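PDB 3NRD: histidine triad (HIT) protein from Sinorhizobium meliloti, which probably binds nucleotides and may act on their phosphate linkages, as other members of the histidine triad superfamily do. Local coordinates for residues Met2-Leu11 against Leu37-Asp45; Leu66-Thr75 against Phe127-Leu135. All coordinates share one frame; numbering follows the deposited sequence. Where two conformers were deposited one is given.

Contact 1. Residues Met2-Leu11 against Leu37-Asp45; sequences MTTFTLDERL and LILVPQRAD. With SO4 (sulfate ion), chain G; SO4 (sulfate ion), chain I.
The ring of Phe-5 lies flat against the backbone of Gln-42, whose CA sits over the ring centre in a CH-pi contact, 3.6 Å from the centroid and 13° off the ring normal. Phe-5 is placed there by its first torsion, with CG anti to the backbone N (chi1 167°). From the root outward, CB faces Gln-42 O at 3.9 Å, CG and CD1 rest on CA and C of the same residue, and CD2 on its CA and CB. CE1 has Arg-43 O near the ring plane at 3.4 Å. CE2 nears Val-40 CG1, on which CZ ends at 3.6 Å. Leu-7 CD1 reaches the same valine methyl, and Leu-11 CD2 meets Ile-38 CD1 at 3.7 Å, so the N-terminal arm follows one face of strand 36-41. At the other end selenomethionine Met-2 lays CE over a face of the Arg-43 guanidinium, 3.5 Å from NH2, while Arg-43 NE forms a salt bridge with Asp-56. Gln-42, the centre of an inverse gamma turn, is held through its amide by Gln-25 and Leu-23 O and also reaches a sulfate. A second sulfate accepts a nearly straight bond from Ala-44 N (2.8 Å to O4, 170°). Because no hydrogen bond joins the two segments, the arm is held to 37-45 by apolar and CH-pi contacts and by the Met-2 methyl over the guanidinium, while the polar groups of Gln-42 and Arg-43 find their partners beyond the arm.

Contact 2. Residues Leu66-Thr75 against Phe127-Leu135; sequences LVAAGLKKAT and FAARIMENL
Asn-134 turns CG anti to its carbonyl carbon (chi1 -83°) and Arg-130 runs extended from CG to NE, which together bring an amide and a guanidinium onto the last turn of helix 54-75. This is a helix-helix packing of the HIT domain's long helix with the C-terminal helix; the axes of segments 66-75 and 127-134 approach to 8.3 Å, with 120° between their N-to-C directions. A beta carbon on Gly-70 would run into Leu-135 CD2; its absence lets the helices close up, and Gly-70 CA makes a CA-H...O contact of 3.5 Å with Asn-134 O. Arg-130 NE donates to Ala-74 O at 2.8 Å in an almost straight bond (175°), with the oxygen in the guanidinium plane. Asn-134 ND2 is tied back to Arg-130 O at 2.7 Å, which fixes the amide's rotation as it packs on Ala-74 CB and sets OD1 3.3 Å from Lys-73 CG. Replacing Asn-134 by an alanine removes this tie and is likely to leave Arg-130 O without its amide donor and a gap beside Ala-74 and Lys-73. Toward the C-terminal end of helix 54-75, Phe-127 presents its ring edge to Leu-71 CD1 and Thr-75 CG2, with Ile-131 CG1 over one face. Beside the chain terminus one water donates both to Leu-66 O (2.6 Å) and to Leu-135 OXT (2.8 Å).

In the fold
Both segments of contact 1 precede those of contact 2 in sequence, and the contact centres lie about 21 Å apart, flanking the middle of the chain. Strand 36-41, in the middle of the five-stranded antiparallel sheet, joins them: Ile-38 and Val-40 face the N-terminal arm, whereas Leu-37 and Leu-39 pack on Val-67 of helix 54-75, and Leu-37 also on Ile-131. Both chain ends are thereby laid onto one HIT core. Beside contact 1, Gln-91 binds the backbone of Thr-6 and Asp-8; it probably occupies the first position of the family's histidine motif. Near contact 2, Lys-72 forms a salt bridge with Glu-48 of the second subunit, so helix 54-75 also serves the dimer.

Contact 1. Residues Met2-Leu11 against Leu37-Asp45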
# COMPACT_ATOMS: atom_id res chain seq x y z
N MSE A 2 23.24 4.97 -5.46
CA MSE A 2 22.79 4.11 -4.37
C MSE A 2 23.78 3.95 -3.22
O MSE A 2 23.36 3.76 -2.09
CB MSE A 2 22.44 2.70 -4.87
CG MSE A 2 21.23 2.65 -5.76
SE MSE A 2 20.60 0.82 -6.00
CE MSE A 2 19.79 1.01 -7.75
N THR A 3 25.08 4.03 -3.52
CA THR A 3 26.11 3.83 -2.52
C THR A 3 26.15 5.00 -1.52
O THR A 3 26.59 4.77 -0.41
CB THR A 3 27.52 3.62 -3.16
OG1 THR A 3 27.96 4.82 -3.79
CG2 THR A 3 27.50 2.47 -4.20
N THR A 4 25.69 6.20 -1.88
CA THR A 4 25.60 7.33 -0.95
C THR A 4 24.20 7.53 -0.35
O THR A 4 23.97 8.50 0.36
CB THR A 4 26.03 8.66 -1.61
OG1 THR A 4 25.19 8.92 -2.75
CG2 THR A 4 27.54 8.62 -2.01
N PHE A 5 23.26 6.62 -0.65
CA PHE A 5 21.89 6.77 -0.15
C PHE A 5 21.87 6.71 1.38
O PHE A 5 22.54 5.86 1.95
CB PHE A 5 20.96 5.70 -0.75
CG PHE A 5 19.64 5.60 -0.06
CD1 PHE A 5 18.62 6.47 -0.39
CD2 PHE A 5 19.42 4.63 0.90
CE1 PHE A 5 17.39 6.39 0.24
CE2 PHE A 5 18.20 4.54 1.55
CZ PHE A 5 17.18 5.43 1.22
N THR A 6 21.13 7.61 2.04
CA THR A 6 21.00 7.59 3.52
C THR A 6 19.61 7.13 3.96
O THR A 6 18.60 7.75 3.62
CB THR A 6 21.25 8.95 4.12
OG1 THR A 6 22.42 9.50 3.53
CG2 THR A 6 21.41 8.86 5.67
N LEU A 7 19.57 6.04 4.72
CA LEU A 7 18.35 5.58 5.33
C LEU A 7 17.94 6.59 6.39
O LEU A 7 18.78 7.09 7.13
CB LEU A 7 18.58 4.19 5.94
CG LEU A 7 17.38 3.48 6.53
CD1 LEU A 7 16.35 3.11 5.44
CD2 LEU A 7 17.86 2.26 7.30
N ASP A 8 16.64 6.88 6.44
CA ASP A 8 16.05 7.73 7.46
C ASP A 8 16.32 7.16 8.85
O ASP A 8 16.14 5.98 9.05
CB ASP A 8 14.54 7.82 7.24
CG ASP A 8 13.86 8.71 8.24
OD1 ASP A 8 13.65 8.27 9.38
OD2 ASP A 8 13.50 9.85 7.90
N GLU A 9 16.74 8.00 9.79
CA GLU A 9 17.12 7.51 11.14
C GLU A 9 16.00 6.74 11.88
O GLU A 9 16.30 5.81 12.64
CB GLU A 9 17.63 8.65 12.05
CG GLU A 9 19.15 8.93 11.96
N ARG A 10 14.74 7.11 11.65
CA ARG A 10 13.65 6.43 12.33
C ARG A 10 13.42 5.04 11.74
O ARG A 10 13.07 4.11 12.50
CB ARG A 10 12.38 7.25 12.32
CG ARG A 10 12.50 8.51 13.20
CD ARG A 10 11.61 9.60 12.73
NE ARG A 10 12.00 10.07 11.39
CZ ARG A 10 11.31 10.94 10.66
NH1 ARG A 10 10.18 11.49 11.13
NH2 ARG A 10 11.75 11.28 9.46
N LEU A 11 13.67 4.88 10.44
CA LEU A 11 13.65 3.54 9.81
C LEU A 11 14.87 2.70 10.21
O LEU A 11 14.80 1.44 10.28
CB LEU A 11 13.60 3.64 8.28
CG LEU A 11 12.40 4.31 7.59
CD1 LEU A 11 12.48 4.23 6.05
CD2 LEU A 11 11.11 3.68 8.03
N LEU A 37 7.87 -6.43 6.92
CA LEU A 37 9.06 -6.00 6.24
C LEU A 37 8.83 -4.62 5.68
O LEU A 37 7.68 -4.24 5.35
CB LEU A 37 9.36 -6.92 5.08
CG LEU A 37 9.46 -8.41 5.45
CD1 LEU A 37 9.80 -9.21 4.21
CD2 LEU A 37 10.48 -8.66 6.55
N ILE A 38 9.90 -3.87 5.53
CA ILE A 38 9.85 -2.68 4.71
C ILE A 38 10.90 -2.72 3.63
O ILE A 38 11.99 -3.27 3.85
CB ILE A 38 9.93 -1.36 5.54
CG1 ILE A 38 11.25 -1.18 6.25
CG2 ILE A 38 8.82 -1.34 6.56
CD1 ILE A 38 11.41 0.22 6.89
N LEU A 39 10.54 -2.17 2.48
CA LEU A 39 11.42 -2.05 1.33
C LEU A 39 11.71 -0.58 1.16
O LEU A 39 10.79 0.22 1.09
CB LEU A 39 10.78 -2.60 0.06
CG LEU A 39 11.07 -4.08 -0.16
CD1 LEU A 39 10.36 -4.94 0.90
CD2 LEU A 39 10.66 -4.49 -1.57
N VAL A 40 12.99 -0.21 1.13
CA VAL A 40 13.37 1.21 1.05
C VAL A 40 14.18 1.36 -0.22
O VAL A 40 15.34 0.91 -0.24
CB VAL A 40 14.16 1.66 2.26
CG1 VAL A 40 14.52 3.21 2.11
CG2 VAL A 40 13.37 1.34 3.53
N PRO A 41 13.57 1.90 -1.29
CA PRO A 41 14.31 2.14 -2.53
C PRO A 41 15.44 3.11 -2.26
O PRO A 41 15.20 4.17 -1.68
CB PRO A 41 13.30 2.81 -3.45
CG PRO A 41 12.00 2.65 -2.85
CD PRO A 41 12.14 2.25 -1.44
N GLN A 42 16.63 2.80 -2.75
CA GLN A 42 17.83 3.58 -2.41
C GLN A 42 18.04 4.74 -3.39
O GLN A 42 19.08 4.84 -4.05
CB GLN A 42 19.01 2.65 -2.40
CG GLN A 42 18.87 1.50 -1.44
CD GLN A 42 20.00 0.52 -1.60
OE1 GLN A 42 20.89 0.47 -0.77
NE2 GLN A 42 19.98 -0.28 -2.67
N ARG A 43 17.03 5.60 -3.46
CA ARG A 43 17.07 6.84 -4.22
C ARG A 43 16.85 8.00 -3.24
O ARG A 43 15.97 7.96 -2.42
CB ARG A 43 16.00 6.85 -5.30
CG ARG A 43 16.01 5.70 -6.28
CD ARG A 43 17.30 5.66 -7.09
NE ARG A 43 17.27 4.70 -8.20
CZ ARG A 43 18.35 4.18 -8.81
NH1 ARG A 43 19.59 4.47 -8.41
NH2 ARG A 43 18.17 3.34 -9.81
N ALA A 44 17.67 9.04 -3.35
CA ALA A 44 17.60 10.21 -2.49
C ALA A 44 16.33 11.03 -2.70
O ALA A 44 15.83 11.14 -3.81
CB ALA A 44 18.83 11.11 -2.70
N ASP A 45 15.82 11.57 -1.59
CA ASP A 45 14.71 12.52 -1.57
C ASP A 45 13.45 12.08 -2.32
O ASP A 45 12.87 12.88 -3.03
CB ASP A 45 15.20 13.89 -2.09
CG ASP A 45 16.44 14.35 -1.40
OD1 ASP A 45 16.54 14.21 -0.15
OD2 ASP A 45 17.36 14.82 -2.10
S SO4 G . 20.04 9.55 -6.43
O1 SO4 G . 18.95 9.17 -7.30
O2 SO4 G . 21.27 9.05 -7.01
O3 SO4 G . 20.07 10.99 -6.39
O4 SO4 G . 19.86 8.98 -5.10
S SO4 I . 22.48 -3.17 -5.11
O1 SO4 I . 21.93 -4.38 -5.66
O2 SO4 I . 23.76 -3.55 -4.50
O3 SO4 I . 22.68 -2.18 -6.16
O4 SO4 I . 21.58 -2.63 -4.10

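Contact 2. Residues Leu66-Thr75 against Phe127-Leu135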
# COMPACT_ATOMS: atom_id res chain seq x y z
N LEU A 66 7.81 -9.81 -5.44
CA LEU A 66 8.68 -10.94 -5.10
C LEU A 66 8.75 -11.12 -3.59
O LEU A 66 8.67 -12.22 -3.13
CB LEU A 66 10.09 -10.73 -5.67
CG LEU A 66 11.11 -11.84 -5.56
CD1 LEU A 66 10.91 -12.89 -6.65
CD2 LEU A 66 12.53 -11.24 -5.61
N VAL A 67 8.93 -10.04 -2.85
CA VAL A 67 8.99 -10.13 -1.39
C VAL A 67 7.65 -10.54 -0.81
O VAL A 67 7.62 -11.34 0.11
CB VAL A 67 9.49 -8.79 -0.76
CG1 VAL A 67 9.24 -8.73 0.73
CG2 VAL A 67 10.98 -8.65 -1.07
N ALA A 68 6.55 -10.03 -1.34
CA ALA A 68 5.20 -10.36 -0.85
C ALA A 68 4.94 -11.87 -1.01
O ALA A 68 4.50 -12.52 -0.08
CB ALA A 68 4.14 -9.55 -1.57
N ALA A 69 5.23 -12.40 -2.20
CA ALA A 69 5.09 -13.85 -2.47
C ALA A 69 6.00 -14.64 -1.54
O ALA A 69 5.56 -15.61 -0.93
CB ALA A 69 5.39 -14.16 -3.95
N GLY A 70 7.23 -14.17 -1.37
CA GLY A 70 8.19 -14.81 -0.48
C GLY A 70 7.75 -14.79 0.97
O GLY A 70 7.83 -15.80 1.65
N LEU A 71 7.28 -13.64 1.43
CA LEU A 71 6.81 -13.50 2.80
C LEU A 71 5.65 -14.42 3.06
O LEU A 71 5.60 -15.05 4.12
CB LEU A 71 6.45 -12.03 3.11
CG LEU A 71 5.94 -11.72 4.51
CD1 LEU A 71 6.94 -12.12 5.58
CD2 LEU A 71 5.59 -10.19 4.62
N LYS A 72 4.71 -14.51 2.09
CA LYS A 72 3.55 -15.35 2.25
C LYS A 72 3.95 -16.81 2.32
O LYS A 72 3.44 -17.55 3.16
CB LYS A 72 2.53 -15.15 1.12
CG LYS A 72 1.15 -15.77 1.41
CD LYS A 72 0.11 -15.46 0.29
CE LYS A 72 -1.30 -16.09 0.51
NZ LYS A 72 -2.43 -15.36 -0.26
N LYS A 73 4.88 -17.21 1.46
CA LYS A 73 5.40 -18.58 1.49
C LYS A 73 6.11 -18.89 2.83
O LYS A 73 5.84 -19.91 3.45
CB LYS A 73 6.32 -18.83 0.27
CG LYS A 73 6.61 -20.30 0.04
CD LYS A 73 7.51 -20.57 -1.17
CE LYS A 73 7.81 -22.09 -1.28
NZ LYS A 73 8.86 -22.38 -2.29
N ALA A 74 6.97 -17.98 3.28
CA ALA A 74 7.74 -18.20 4.53
C ALA A 74 6.86 -18.25 5.79
O ALA A 74 7.17 -19.01 6.72
CB ALA A 74 8.83 -17.15 4.69
N THR A 75 5.74 -17.53 5.80
CA THR A 75 4.88 -17.45 7.00
C THR A 75 3.64 -18.36 6.97
O THR A 75 3.04 -18.61 8.00
CB THR A 75 4.36 -16.03 7.19
OG1 THR A 75 3.64 -15.66 6.02
CG2 THR A 75 5.51 -15.04 7.44
N PHE A 127 14.20 -16.00 11.24
CA PHE A 127 13.18 -15.51 10.32
C PHE A 127 13.76 -14.78 9.08
O PHE A 127 13.27 -15.00 7.96
CB PHE A 127 12.19 -14.59 11.03
CG PHE A 127 10.99 -14.25 10.19
CD1 PHE A 127 10.14 -15.27 9.74
CD2 PHE A 127 10.72 -12.93 9.80
CE1 PHE A 127 9.02 -14.97 8.94
CE2 PHE A 127 9.62 -12.63 9.01
CZ PHE A 127 8.77 -13.65 8.57
N ALA A 128 14.80 -13.97 9.28
CA ALA A 128 15.45 -13.30 8.14
C ALA A 128 15.93 -14.38 7.16
O ALA A 128 15.62 -14.28 5.96
CB ALA A 128 16.62 -12.38 8.57
N ALA A 129 16.58 -15.42 7.70
CA ALA A 129 17.06 -16.56 6.89
C ALA A 129 15.92 -17.20 6.11
O ALA A 129 16.07 -17.49 4.95
CB ALA A 129 17.73 -17.60 7.76
N ARG A 130 14.79 -17.36 6.76
CA ARG A 130 13.62 -18.00 6.21
C ARG A 130 13.04 -17.19 5.05
O ARG A 130 12.69 -17.74 4.00
CB ARG A 130 12.59 -18.16 7.31
CG ARG A 130 11.74 -19.34 7.15
CD ARG A 130 10.64 -19.38 8.21
NE ARG A 130 9.55 -20.21 7.70
CZ ARG A 130 9.56 -21.55 7.67
NH1 ARG A 130 10.58 -22.27 8.14
NH2 ARG A 130 8.51 -22.19 7.16
N ILE A 131 13.01 -15.87 5.21
CA ILE A 131 12.57 -14.99 4.14
C ILE A 131 13.49 -15.18 2.94
O ILE A 131 13.02 -15.50 1.86
CB ILE A 131 12.53 -13.50 4.58
CG1 ILE A 131 11.47 -13.29 5.64
CG2 ILE A 131 12.22 -12.59 3.42
CD1 ILE A 131 11.84 -12.14 6.57
N MSE A 132 14.80 -15.06 3.17
CA MSE A 132 15.78 -15.14 2.08
C MSE A 132 15.74 -16.47 1.32
O MSE A 132 15.94 -16.48 0.10
CB MSE A 132 17.22 -14.90 2.60
CG MSE A 132 17.48 -13.57 3.29
SE MSE A 132 16.87 -12.09 2.31
CE MSE A 132 18.56 -11.81 1.43
N GLU A 133 15.43 -17.55 2.04
CA GLU A 133 15.22 -18.89 1.45
C GLU A 133 13.95 -19.07 0.64
O GLU A 133 13.83 -20.09 -0.06
CB GLU A 133 15.18 -19.96 2.55
CG GLU A 133 16.55 -20.25 3.20
CD GLU A 133 16.46 -20.96 4.58
OE1 GLU A 133 15.36 -21.46 4.97
OE2 GLU A 133 17.51 -21.01 5.26
N ASN A 134 13.01 -18.14 0.79
CA ASN A 134 11.71 -18.20 0.16
C ASN A 134 11.46 -17.16 -0.92
O ASN A 134 10.47 -17.26 -1.65
CB ASN A 134 10.64 -18.05 1.25
CG ASN A 134 10.36 -19.37 1.93
OD1 ASN A 134 9.64 -20.17 1.40
ND2 ASN A 134 10.96 -19.60 3.10
N LEU A 135 12.32 -16.14 -1.02
CA LEU A 135 12.21 -15.17 -2.09
C LEU A 135 12.35 -15.87 -3.43
O LEU A 135 13.07 -16.87 -3.52
CB LEU A 135 13.26 -14.08 -1.96
CG LEU A 135 13.15 -13.16 -0.75
CD1 LEU A 135 14.17 -11.98 -0.80
CD2 LEU A 135 11.75 -12.64 -0.65
OXT LEU A 135 11.73 -15.45 -4.41
O HOH W 1 9.08 -14.52 -4.21